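Local coordinates for SAM dependent methyltransferase (Agrobacterium tumefaciens, PDB 2IGT), which binds S-adenosylmethionine and probably transfers its methyl group to a substrate that has not been identified, at residues M22-E27 with M254-R259; W190-Q195 with I205-E210; A212-Q217 with H241-Q246; R218-G223 with C258-S263. One frame throughout, in Å; residues are numbered along the deposited sequence. Where two conformers were deposited one is given.

Interaction 1 (M22-E27 with M254-R259)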
# COMPACT_ATOMS: atom_id res chain seq x y z
N MSE A 22 18.29 -30.35 2.26
CA MSE A 22 18.81 -31.48 3.01
C MSE A 22 20.10 -32.04 2.38
O MSE A 22 20.34 -31.88 1.18
CB MSE A 22 17.74 -32.57 3.14
CG MSE A 22 17.36 -33.27 1.85
SE MSE A 22 15.98 -34.64 2.13
CE MSE A 22 14.42 -33.44 1.95
N GLN A 23 20.93 -32.68 3.20
CA GLN A 23 22.08 -33.38 2.67
C GLN A 23 21.61 -34.61 1.90
O GLN A 23 20.73 -35.36 2.35
CB GLN A 23 23.08 -33.78 3.77
CG GLN A 23 24.33 -34.45 3.18
CD GLN A 23 25.60 -34.21 3.98
OE1 GLN A 23 26.68 -34.06 3.39
NE2 GLN A 23 25.49 -34.19 5.31
N ARG A 24 22.18 -34.80 0.72
CA ARG A 24 21.83 -35.91 -0.13
C ARG A 24 23.05 -36.78 -0.25
O ARG A 24 24.17 -36.31 -0.06
CB ARG A 24 21.40 -35.39 -1.51
CG ARG A 24 20.20 -34.45 -1.48
CD ARG A 24 18.92 -35.22 -1.31
NE ARG A 24 17.74 -34.37 -1.47
CZ ARG A 24 16.49 -34.82 -1.46
NH1 ARG A 24 16.26 -36.11 -1.28
NH2 ARG A 24 15.47 -33.97 -1.60
N THR A 25 22.84 -38.06 -0.52
CA THR A 25 23.94 -38.97 -0.78
C THR A 25 23.97 -39.27 -2.27
O THR A 25 22.97 -39.08 -2.97
CB THR A 25 23.81 -40.29 0.02
OG1 THR A 25 22.47 -40.78 -0.11
CG2 THR A 25 24.12 -40.08 1.49
N GLY A 26 25.11 -39.74 -2.75
CA GLY A 26 25.21 -40.21 -4.11
C GLY A 26 25.92 -39.23 -5.01
O GLY A 26 26.53 -38.27 -4.55
N GLU A 27 25.82 -39.48 -6.31
CA GLU A 27 26.56 -38.73 -7.31
C GLU A 27 25.71 -37.63 -7.92
O GLU A 27 24.49 -37.76 -8.07
CB GLU A 27 27.01 -39.68 -8.42
CG GLU A 27 27.89 -40.83 -7.95
CD GLU A 27 29.15 -40.34 -7.26
OE1 GLU A 27 29.94 -39.60 -7.90
OE2 GLU A 27 29.36 -40.68 -6.07
N MSE A 254 13.27 -24.19 -1.77
CA MSE A 254 12.27 -24.43 -2.80
C MSE A 254 12.61 -25.61 -3.68
O MSE A 254 11.76 -26.51 -3.87
CB MSE A 254 12.02 -23.20 -3.67
CG MSE A 254 11.23 -23.61 -4.91
SE MSE A 254 10.58 -22.09 -5.86
CE MSE A 254 9.04 -21.67 -4.66
N LEU A 255 13.83 -25.64 -4.24
CA LEU A 255 14.20 -26.71 -5.16
C LEU A 255 14.23 -28.07 -4.46
O LEU A 255 13.86 -29.10 -5.06
CB LEU A 255 15.54 -26.42 -5.86
CG LEU A 255 15.50 -25.26 -6.85
CD1 LEU A 255 16.87 -25.09 -7.52
CD2 LEU A 255 14.40 -25.44 -7.90
N ASP A 256 14.66 -28.09 -3.20
CA ASP A 256 14.66 -29.33 -2.43
C ASP A 256 13.24 -29.87 -2.23
O ASP A 256 13.02 -31.08 -2.37
CB ASP A 256 15.37 -29.14 -1.09
CG ASP A 256 15.57 -30.45 -0.35
OD1 ASP A 256 16.04 -31.44 -0.97
OD2 ASP A 256 15.29 -30.48 0.87
N ILE A 257 12.29 -28.99 -1.93
CA ILE A 257 10.89 -29.40 -1.81
C ILE A 257 10.38 -29.86 -3.18
O ILE A 257 9.71 -30.90 -3.28
CB ILE A 257 9.99 -28.29 -1.24
CG1 ILE A 257 10.39 -27.94 0.20
CG2 ILE A 257 8.50 -28.72 -1.25
CD1 ILE A 257 9.77 -26.60 0.63
N CYS A 258 10.70 -29.11 -4.24
CA CYS A 258 10.35 -29.56 -5.60
C CYS A 258 10.81 -30.99 -5.85
O CYS A 258 10.06 -31.81 -6.40
CB CYS A 258 10.93 -28.63 -6.68
SG CYS A 258 10.10 -27.08 -6.80
N ARG A 259 12.05 -31.29 -5.49
CA ARG A 259 12.54 -32.65 -5.67
C ARG A 259 11.66 -33.67 -4.93
O ARG A 259 11.33 -34.74 -5.49
CB ARG A 259 13.98 -32.80 -5.21
CG ARG A 259 14.42 -34.26 -5.24
CD ARG A 259 15.87 -34.39 -5.01
NE ARG A 259 16.24 -35.81 -5.04
CZ ARG A 259 17.48 -36.26 -4.93
NH1 ARG A 259 18.49 -35.40 -4.79
NH2 ARG A 259 17.72 -37.58 -4.96
O HOH W 1 18.07 -31.97 -2.39

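Interaction 2 (W190-Q195 with I205-E210). With ACY (acetic acid), chain G.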
# COMPACT_ATOMS: atom_id res chain seq x y z
N TRP A 190 -5.92 -12.78 -14.93
CA TRP A 190 -5.38 -12.66 -16.28
C TRP A 190 -5.18 -14.02 -16.95
O TRP A 190 -5.50 -14.20 -18.12
CB TRP A 190 -4.00 -11.96 -16.25
CG TRP A 190 -4.04 -10.53 -15.84
CD1 TRP A 190 -5.10 -9.67 -15.89
CD2 TRP A 190 -2.92 -9.77 -15.37
NE1 TRP A 190 -4.71 -8.42 -15.45
CE2 TRP A 190 -3.38 -8.46 -15.13
CE3 TRP A 190 -1.57 -10.08 -15.12
CZ2 TRP A 190 -2.53 -7.44 -14.65
CZ3 TRP A 190 -0.73 -9.07 -14.64
CH2 TRP A 190 -1.22 -7.77 -14.40
N ALA A 191 -4.62 -14.97 -16.19
CA ALA A 191 -4.38 -16.31 -16.71
C ALA A 191 -5.71 -16.98 -17.10
O ALA A 191 -5.81 -17.62 -18.15
CB ALA A 191 -3.60 -17.15 -15.68
N LYS A 192 -6.71 -16.83 -16.24
CA LYS A 192 -8.06 -17.36 -16.50
C LYS A 192 -8.68 -16.74 -17.76
O LYS A 192 -9.31 -17.45 -18.56
CB LYS A 192 -8.97 -17.13 -15.29
CG LYS A 192 -8.66 -18.05 -14.10
CD LYS A 192 -9.58 -17.73 -12.93
CE LYS A 192 -9.31 -18.61 -11.74
NZ LYS A 192 -10.17 -18.23 -10.58
N GLU A 193 -8.52 -15.43 -17.92
CA GLU A 193 -8.92 -14.76 -19.16
C GLU A 193 -8.27 -15.41 -20.38
O GLU A 193 -8.94 -15.61 -21.39
CB GLU A 193 -8.59 -13.27 -19.13
CG GLU A 193 -9.57 -12.43 -18.35
CD GLU A 193 -9.21 -10.96 -18.41
OE1 GLU A 193 -9.16 -10.41 -19.53
OE2 GLU A 193 -8.97 -10.36 -17.33
N ASN A 194 -6.97 -15.72 -20.29
CA ASN A 194 -6.25 -16.43 -21.36
C ASN A 194 -6.79 -17.85 -21.58
O ASN A 194 -6.98 -18.29 -22.71
CB ASN A 194 -4.74 -16.46 -21.06
CG ASN A 194 -4.10 -15.08 -21.20
OD1 ASN A 194 -4.65 -14.20 -21.87
ND2 ASN A 194 -2.93 -14.90 -20.58
N GLN A 195 -7.04 -18.57 -20.49
CA GLN A 195 -7.67 -19.88 -20.61
C GLN A 195 -8.99 -19.82 -21.43
O GLN A 195 -9.25 -20.67 -22.32
CB GLN A 195 -7.90 -20.48 -19.22
CG GLN A 195 -8.60 -21.86 -19.23
CD GLN A 195 -9.03 -22.31 -17.86
OE1 GLN A 195 -9.20 -21.48 -16.96
NE2 GLN A 195 -9.22 -23.62 -17.70
N ILE A 205 -7.14 -27.56 -15.36
CA ILE A 205 -6.18 -26.60 -14.79
C ILE A 205 -6.70 -26.19 -13.42
O ILE A 205 -7.83 -25.69 -13.29
CB ILE A 205 -6.00 -25.37 -15.67
CG1 ILE A 205 -5.60 -25.78 -17.09
CG2 ILE A 205 -4.94 -24.40 -15.04
CD1 ILE A 205 -5.46 -24.60 -18.04
N ARG A 206 -5.89 -26.41 -12.39
CA ARG A 206 -6.22 -26.01 -11.04
C ARG A 206 -5.47 -24.70 -10.70
O ARG A 206 -4.23 -24.66 -10.73
CB ARG A 206 -5.90 -27.15 -10.06
CG ARG A 206 -5.75 -26.75 -8.61
CD ARG A 206 -5.65 -27.98 -7.70
NE ARG A 206 -4.34 -28.63 -7.82
CZ ARG A 206 -3.80 -29.41 -6.90
NH1 ARG A 206 -4.47 -29.70 -5.78
NH2 ARG A 206 -2.60 -29.94 -7.10
N TRP A 207 -6.24 -23.64 -10.41
CA TRP A 207 -5.68 -22.29 -10.20
C TRP A 207 -5.49 -22.08 -8.73
O TRP A 207 -6.47 -22.14 -7.96
CB TRP A 207 -6.63 -21.21 -10.76
CG TRP A 207 -6.90 -21.33 -12.24
CD1 TRP A 207 -8.04 -21.83 -12.82
CD2 TRP A 207 -6.02 -20.97 -13.32
NE1 TRP A 207 -7.92 -21.80 -14.19
CE2 TRP A 207 -6.69 -21.27 -14.52
CE3 TRP A 207 -4.73 -20.42 -13.38
CZ2 TRP A 207 -6.12 -21.06 -15.79
CZ3 TRP A 207 -4.15 -20.22 -14.64
CH2 TRP A 207 -4.86 -20.53 -15.83
N ILE A 208 -4.25 -21.88 -8.31
CA ILE A 208 -3.94 -21.82 -6.90
C ILE A 208 -3.40 -20.41 -6.61
O ILE A 208 -2.36 -20.03 -7.16
CB ILE A 208 -2.87 -22.90 -6.48
CG1 ILE A 208 -3.37 -24.34 -6.72
CG2 ILE A 208 -2.44 -22.70 -5.02
CD1 ILE A 208 -4.59 -24.79 -5.88
N CYS A 209 -4.10 -19.66 -5.76
CA CYS A 209 -3.64 -18.32 -5.39
C CYS A 209 -3.02 -18.42 -3.98
O CYS A 209 -3.72 -18.37 -2.97
CB CYS A 209 -4.78 -17.31 -5.46
SG CYS A 209 -4.23 -15.61 -5.15
N GLU A 210 -1.71 -18.63 -3.95
CA GLU A 210 -1.00 -18.90 -2.71
C GLU A 210 0.46 -18.57 -2.93
O GLU A 210 0.93 -18.50 -4.08
CB GLU A 210 -1.17 -20.37 -2.28
CG GLU A 210 -0.60 -20.69 -0.85
CD GLU A 210 -1.05 -22.04 -0.24
OE1 GLU A 210 -1.28 -23.00 -0.98
OE2 GLU A 210 -1.14 -22.14 1.01
C ACY G . -9.50 -14.74 -10.11
O ACY G . -9.93 -15.45 -11.03
OXT ACY G . -9.02 -15.23 -9.06
CH3 ACY G . -9.58 -13.26 -10.29
O HOH W 2 -9.83 -24.62 -14.82

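Interaction 3 (A212-Q217 with H241-Q246). With SAM (S-adenosylmethionine), chain D.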
# COMPACT_ATOMS: atom_id res chain seq x y z
N ALA A 212 4.10 -19.56 -3.37
CA ALA A 212 4.55 -20.74 -4.09
C ALA A 212 5.23 -21.75 -3.17
O ALA A 212 4.97 -22.95 -3.28
CB ALA A 212 5.47 -20.37 -5.25
N MSE A 213 6.11 -21.28 -2.30
CA MSE A 213 6.81 -22.19 -1.39
C MSE A 213 5.89 -22.82 -0.32
O MSE A 213 6.03 -24.01 -0.01
CB MSE A 213 8.06 -21.54 -0.74
CG MSE A 213 9.02 -22.64 -0.15
SE MSE A 213 10.85 -22.09 -0.10
CE MSE A 213 10.64 -20.56 1.08
N LYS A 214 4.94 -22.03 0.22
CA LYS A 214 3.95 -22.56 1.15
C LYS A 214 3.13 -23.66 0.46
O LYS A 214 2.91 -24.74 1.04
CB LYS A 214 3.02 -21.45 1.63
CG LYS A 214 1.92 -21.93 2.61
CD LYS A 214 1.23 -20.72 3.30
CE LYS A 214 2.05 -20.17 4.48
NZ LYS A 214 1.62 -18.79 4.94
N PHE A 215 2.71 -23.40 -0.78
CA PHE A 215 1.94 -24.40 -1.50
C PHE A 215 2.74 -25.70 -1.66
O PHE A 215 2.21 -26.79 -1.39
CB PHE A 215 1.49 -23.92 -2.89
CG PHE A 215 0.73 -24.97 -3.65
CD1 PHE A 215 -0.56 -25.35 -3.23
CD2 PHE A 215 1.31 -25.65 -4.72
CE1 PHE A 215 -1.27 -26.33 -3.91
CE2 PHE A 215 0.60 -26.65 -5.40
CZ PHE A 215 -0.69 -26.99 -5.00
N ILE A 216 3.98 -25.60 -2.12
CA ILE A 216 4.73 -26.84 -2.37
C ILE A 216 5.12 -27.58 -1.09
O ILE A 216 5.17 -28.82 -1.09
CB ILE A 216 5.96 -26.69 -3.32
CG1 ILE A 216 7.00 -25.72 -2.73
CG2 ILE A 216 5.51 -26.32 -4.76
CD1 ILE A 216 8.34 -25.74 -3.47
N GLN A 217 5.34 -26.85 0.02
CA GLN A 217 5.57 -27.54 1.30
C GLN A 217 4.32 -28.28 1.77
O GLN A 217 4.42 -29.40 2.30
CB GLN A 217 6.09 -26.60 2.41
CG GLN A 217 6.92 -27.42 3.42
CD GLN A 217 7.39 -26.66 4.66
OE1 GLN A 217 7.19 -25.45 4.80
NE2 GLN A 217 8.03 -27.40 5.56
N HIS A 241 -0.36 -13.99 1.61
CA HIS A 241 -0.55 -13.48 2.96
C HIS A 241 0.68 -12.72 3.47
O HIS A 241 0.98 -12.75 4.67
CB HIS A 241 -1.02 -14.59 3.91
CG HIS A 241 -2.29 -15.25 3.46
ND1 HIS A 241 -3.44 -14.54 3.19
CD2 HIS A 241 -2.59 -16.55 3.21
CE1 HIS A 241 -4.39 -15.37 2.79
NE2 HIS A 241 -3.90 -16.60 2.80
N GLY A 242 1.36 -12.04 2.54
CA GLY A 242 2.49 -11.15 2.84
C GLY A 242 3.86 -11.78 3.09
O GLY A 242 4.82 -11.06 3.36
N GLU A 243 3.96 -13.10 2.99
CA GLU A 243 5.24 -13.83 3.17
C GLU A 243 6.33 -13.30 2.20
O GLU A 243 6.13 -13.29 1.01
CB GLU A 243 5.03 -15.32 2.90
CG GLU A 243 3.82 -16.01 3.62
CD GLU A 243 2.49 -16.08 2.80
OE1 GLU A 243 2.18 -15.16 2.04
OE2 GLU A 243 1.74 -17.07 2.95
N VAL A 244 7.47 -12.88 2.72
CA VAL A 244 8.52 -12.33 1.86
C VAL A 244 9.18 -13.46 1.07
O VAL A 244 9.54 -14.49 1.65
CB VAL A 244 9.57 -11.55 2.68
CG1 VAL A 244 10.76 -11.18 1.81
CG2 VAL A 244 8.95 -10.27 3.29
N TRP A 245 9.30 -13.28 -0.24
CA TRP A 245 10.10 -14.17 -1.10
C TRP A 245 11.37 -13.44 -1.58
O TRP A 245 11.27 -12.34 -2.14
CB TRP A 245 9.28 -14.67 -2.30
CG TRP A 245 10.15 -15.32 -3.33
CD1 TRP A 245 10.73 -14.72 -4.44
CD2 TRP A 245 10.59 -16.69 -3.33
NE1 TRP A 245 11.50 -15.65 -5.12
CE2 TRP A 245 11.44 -16.86 -4.46
CE3 TRP A 245 10.37 -17.78 -2.46
CZ2 TRP A 245 12.06 -18.08 -4.75
CZ3 TRP A 245 10.98 -19.01 -2.77
CH2 TRP A 245 11.81 -19.15 -3.90
N GLN A 246 12.53 -14.05 -1.36
CA GLN A 246 13.81 -13.53 -1.84
C GLN A 246 14.58 -14.71 -2.43
O GLN A 246 14.96 -15.62 -1.69
CB GLN A 246 14.60 -12.88 -0.71
CG GLN A 246 13.88 -11.71 -0.00
CD GLN A 246 14.84 -10.67 0.58
OE1 GLN A 246 14.41 -9.60 1.04
NE2 GLN A 246 16.13 -10.97 0.57
N SAM D . 9.77 -14.32 -13.24
CA SAM D . 9.62 -13.09 -14.05
C SAM D . 10.49 -11.97 -13.44
O SAM D . 11.10 -12.11 -12.36
OXT SAM D . 10.62 -10.90 -14.04
CB SAM D . 8.14 -12.68 -14.18
CG SAM D . 7.51 -11.93 -12.98
SD SAM D . 7.39 -12.95 -11.46
CE SAM D . 8.76 -14.08 -11.50
C5' SAM D . 6.16 -14.16 -12.01
C4' SAM D . 4.97 -14.27 -11.07
O4' SAM D . 5.42 -14.54 -9.75
C3' SAM D . 4.13 -12.99 -10.92
O3' SAM D . 2.90 -13.17 -11.59
C2' SAM D . 3.94 -12.77 -9.41
O2' SAM D . 2.60 -12.51 -9.03
C1' SAM D . 4.39 -14.14 -8.88
N9 SAM D . 4.90 -14.17 -7.51
C8 SAM D . 5.73 -13.27 -6.87
N7 SAM D . 5.98 -13.72 -5.62
C5 SAM D . 5.31 -14.90 -5.44
C6 SAM D . 5.18 -15.76 -4.34
N6 SAM D . 5.81 -15.52 -3.20
N1 SAM D . 4.43 -16.92 -4.48
C2 SAM D . 3.77 -17.17 -5.66
N3 SAM D . 3.86 -16.31 -6.74
C4 SAM D . 4.62 -15.18 -6.62

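Interaction 4 (R218-G223 with C258-S263)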
# COMPACT_ATOMS: atom_id res chain seq x y z
N ARG A 218 3.16 -27.67 1.57
CA ARG A 218 1.88 -28.34 1.83
C ARG A 218 1.65 -29.54 0.92
O ARG A 218 1.13 -30.56 1.39
CB ARG A 218 0.72 -27.33 1.80
CG ARG A 218 0.81 -26.39 3.05
CD ARG A 218 -0.26 -25.28 3.10
NE ARG A 218 -0.03 -24.46 4.31
CZ ARG A 218 -0.78 -23.43 4.69
NH1 ARG A 218 -1.85 -23.07 3.97
NH2 ARG A 218 -0.48 -22.76 5.81
N GLU A 219 2.02 -29.42 -0.36
CA GLU A 219 2.01 -30.58 -1.29
C GLU A 219 2.92 -31.71 -0.78
O GLU A 219 2.54 -32.88 -0.80
CB GLU A 219 2.46 -30.16 -2.71
CG GLU A 219 1.44 -29.29 -3.42
CD GLU A 219 0.14 -30.04 -3.68
OE1 GLU A 219 0.03 -30.62 -4.77
OE2 GLU A 219 -0.76 -30.02 -2.81
N GLU A 220 4.11 -31.34 -0.32
CA GLU A 220 5.03 -32.33 0.22
C GLU A 220 4.40 -33.04 1.42
O GLU A 220 4.47 -34.27 1.53
CB GLU A 220 6.38 -31.71 0.61
CG GLU A 220 7.35 -32.79 1.10
CD GLU A 220 8.68 -32.24 1.64
OE1 GLU A 220 8.80 -31.01 1.81
OE2 GLU A 220 9.57 -33.08 1.93
N ARG A 221 3.77 -32.26 2.31
CA ARG A 221 3.09 -32.86 3.46
C ARG A 221 1.96 -33.81 3.03
O ARG A 221 1.76 -34.86 3.65
CB ARG A 221 2.58 -31.80 4.43
CG ARG A 221 2.07 -32.36 5.78
CD ARG A 221 1.84 -31.24 6.78
NE ARG A 221 1.21 -30.08 6.13
CZ ARG A 221 -0.05 -29.67 6.31
NH1 ARG A 221 -0.85 -30.30 7.15
NH2 ARG A 221 -0.49 -28.59 5.65
N ARG A 222 1.26 -33.44 1.97
CA ARG A 222 0.14 -34.25 1.42
C ARG A 222 0.65 -35.50 0.67
O ARG A 222 -0.14 -36.42 0.39
CB ARG A 222 -0.74 -33.39 0.51
CG ARG A 222 -1.61 -32.39 1.29
CD ARG A 222 -2.62 -31.64 0.42
NE ARG A 222 -2.01 -30.51 -0.25
CZ ARG A 222 -2.17 -29.22 0.06
NH1 ARG A 222 -1.54 -28.30 -0.67
NH2 ARG A 222 -2.94 -28.84 1.08
N GLY A 223 1.95 -35.56 0.40
CA GLY A 223 2.56 -36.68 -0.34
C GLY A 223 2.28 -36.58 -1.83
O GLY A 223 2.39 -37.56 -2.55
N CYS A 258 10.70 -29.11 -4.24
CA CYS A 258 10.35 -29.56 -5.60
C CYS A 258 10.81 -30.99 -5.85
O CYS A 258 10.06 -31.81 -6.40
CB CYS A 258 10.93 -28.63 -6.68
SG CYS A 258 10.10 -27.08 -6.80
N ARG A 259 12.05 -31.29 -5.49
CA ARG A 259 12.54 -32.65 -5.67
C ARG A 259 11.66 -33.67 -4.93
O ARG A 259 11.33 -34.74 -5.49
CB ARG A 259 13.98 -32.80 -5.21
CG ARG A 259 14.42 -34.26 -5.24
CD ARG A 259 15.87 -34.39 -5.01
NE ARG A 259 16.24 -35.81 -5.04
CZ ARG A 259 17.48 -36.26 -4.93
NH1 ARG A 259 18.49 -35.40 -4.79
NH2 ARG A 259 17.72 -37.58 -4.96
N GLU A 260 11.31 -33.34 -3.69
CA GLU A 260 10.45 -34.22 -2.87
C GLU A 260 9.04 -34.41 -3.44
O GLU A 260 8.37 -35.38 -3.11
CB GLU A 260 10.40 -33.72 -1.41
CG GLU A 260 11.73 -33.85 -0.67
CD GLU A 260 12.27 -35.26 -0.71
OE1 GLU A 260 11.61 -36.15 -0.15
OE2 GLU A 260 13.33 -35.50 -1.33
N ILE A 261 8.60 -33.52 -4.32
CA ILE A 261 7.29 -33.67 -4.97
C ILE A 261 7.37 -34.06 -6.47
O ILE A 261 6.40 -33.91 -7.20
CB ILE A 261 6.32 -32.46 -4.71
CG1 ILE A 261 6.91 -31.12 -5.20
CG2 ILE A 261 6.00 -32.38 -3.23
CD1 ILE A 261 5.88 -29.99 -5.34
N LEU A 262 8.54 -34.53 -6.92
CA LEU A 262 8.65 -35.18 -8.23
C LEU A 262 8.21 -36.62 -8.17
O LEU A 262 8.58 -37.36 -7.24
CB LEU A 262 10.07 -35.09 -8.80
CG LEU A 262 10.55 -33.69 -9.22
CD1 LEU A 262 12.07 -33.73 -9.47
CD2 LEU A 262 9.80 -33.16 -10.46
N SER A 263 7.42 -37.04 -9.15
CA SER A 263 7.05 -38.44 -9.27
C SER A 263 8.26 -39.35 -9.55
O SER A 263 9.27 -38.88 -10.06
CB SER A 263 5.97 -38.62 -10.35
OG SER A 263 6.53 -38.39 -11.65

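Interaction 1 (M22-E27 with M254-R259)
Arg24 and Asp256 form the ionic core of the contact: NH2 of Arg24 lies 2.7 Å from OD1 of Asp256, a salt bridge with a hydrogen bond bent to 148°. The oxygen is met on its syn side, and the guanidinium and carboxylate planes stand 76° apart, so the two groups meet steeply rather than face each other side-on. A water, placed at doubtfully short distances, may add a second link between Arg24 NE and Asp256 OD1, and Arg24 NH2 also pairs with Glu260, one helical turn on. Asp256 was modelled in two conformers, and these bonds belong to one of them.

A weak but nearly straight hydrogen bond runs from Met22 N to Asp256 OD2 at 3.3 Å, using the other carboxylate oxygen. Together with the salt bridge and the arginine stack, it joins the loop before strand 30-39, an edge strand of the eight-stranded sheet, to helix 247-260 of the class I (Rossmann-like) methyltransferase fold.

Stacking completes the contact. The guanidinium groups of Arg24 and Arg259 lie almost parallel, planes 11° apart and centres 3.9 Å apart, their chains running past each other in opposite directions. Arg259 is extended from CG to NE, which carries its CD over one face of Arg24, 3.5 Å from NH2. Selenium of the selenomethionine Met22 sits over the centre of the opposite face, so the group is sandwiched. Arg24 NE and Arg259 NH1 are 3.6 Å apart, a like-charge approach probably eased by Asp256 and Glu260 on one side chain and by the carbonyls of Thr290 and Arg292, which accept from NH1, on the other.

Interaction 2 (W190-Q195 with I205-E210)
Trp207 turns its CG away from its own carbonyl carbon (chi1 -60°), which points the indole at helix 185-198, while Gln195, its CG opposite the backbone N and its chain extended, brings its amide to the indole edge. There Trp207 NE1 donates a weak hydrogen bond to Gln195 OE1, 3.1 Å long and bent to 134°, with the amide plane steeply inclined to the ring. The faces of the indole are taken by aliphatic groups. Lys192 CG stands 3.8 Å from the centroid of the five-membered ring, almost on its normal, a CH-pi contact, and Ile205 CG2 covers the opposite face. Ala191 CB comes close to the benzo part, 3.3 Å from Trp207 CZ3. Beyond the ring, Lys192 NZ donates a hydrogen bond to acetate O at 2.8 Å, the acetate being probably a crystallisation additive.

Helical segment 190-195 runs nearly antiparallel to strand 205-208, the segment axes 10.7 Å apart at closest, within the beta-alpha-beta unit formed by strand 177-181, helix 185-198 and strand 205-208, at the edge of the Rossmann-like sheet. His180 of strand 177-181 also meets the indole.

A water joins Gln195 NE2 to Ile205 O, and the same nitrogen donates to Leu200 O. The amide therefore uses both ends, which should fix its flip, whereas the lysine gives the ring its methylenes and keeps its charge for another partner.

Interaction 3 (A212-Q217 with H241-Q246)
Lys214 NZ and Glu243 OE2, 2.6 Å apart, form a hydrogen-bonded salt bridge, the oxygen being approached on its anti side, 17° out of the carboxylate plane. The two chains cross at about a right angle; a bend of Lys214 at chi3 (-81°) brings the ammonium round to the acid. Alongside, selenium of the selenomethionine Met213 lies at the edge of the Trp245 ring, 4.1 Å from CZ3, a Met-aromatic contact.

Both segments reach the cofactor. Ala212 N donates to N1 of S-adenosylmethionine at 2.9 Å, and Trp245 CB comes within 3.7 Å of its N6, so the contact forms part of the adenine pocket.

Further out, Glu243 OE1 accepts from His241 N at 2.8 Å, so a backbone amide steadies the carboxylate from within its own loop. Trp245 NE1 donates to Pro234 O, which helps hold the ring, and the indole meets Phe161. Asp211 holds the cofactor too and accepts from Lys214 N. Arg100 of the second subunit packs on Met213, Glu243 and Trp245. Helix 247-260 backs the contact through His250 and Met254, and strand 244-246 pairs with strand 236-238.

Interaction 4 (R218-G223 with C258-S263)
Glu220 and Ile261 bring the ends of two helices together, their CA atoms 5.8 Å apart: Ile261 is the first residue after helix 247-260 to leave helical angles, while Glu220 lies in the last turn of its own helix. Ile261 is the apolar half of the contact. With CG1 lodged between backbone N and carbonyl carbon (chi1 59°), its CG2 is directed at the other helix, where it rests on the backbone, 3.6 Å from Glu220 CA, and also beside Glu219 CB at 4.2 Å. The rest of Ile261 packs inward on Ile216, Leu158 and Ile229.

Helices 212-222 and 247-260 lie side by side on one face of the class I methyltransferase sheet, and here their C-terminal ends meet. Helix 212-222 finishes in a Schellman motif at Gly223, whose phi is positive (77°), with two bonds back into the last turn, one from Gly223 N to Glu220 O.

Two glutamates meet beside the apolar contact. The extended Glu220 places OE2 against the methylenes of Glu260, 3.5 Å from CG, with the carboxylate planes 54° apart. Glu220 OE2 and Glu260 OE1 are 4.2 Å apart, a like-charge pair whose repulsion is probably relieved by Arg24, which forms a salt bridge with Glu260 OE2.

Glu219 turns its acid away from Ile261. Arg222 grips its OE2 side-on, NE and NH1 each donating at 2.9 Å to that single oxygen, nearly in the guanidinium plane, and Tyr226 OH is bonded to OE1. Gly109 and Leu108 of the second subunit pack on Arg218 and Arg221 nearby.

In the fold
From the N terminus, the loop 22-27 meets helix 247-260 in interaction 1, closing a loop of more than two hundred residues and tying the N-terminal loop to that helix. Interactions 2 and 3 nest inside it. Interaction 2 closes the short path from helix 185-198 to the edge strand 205-208, just before helix 212-222 begins. That helix supplies both interaction 3, closed by residues 241-246 at the cofactor pocket, and interaction 4, closed by residues 258-263, where two helix ends join; their segments alternate, so the two cross. Both also touch the second subunit. Interactions 1 and 4 end on the same helix and share Cys258 and Arg259.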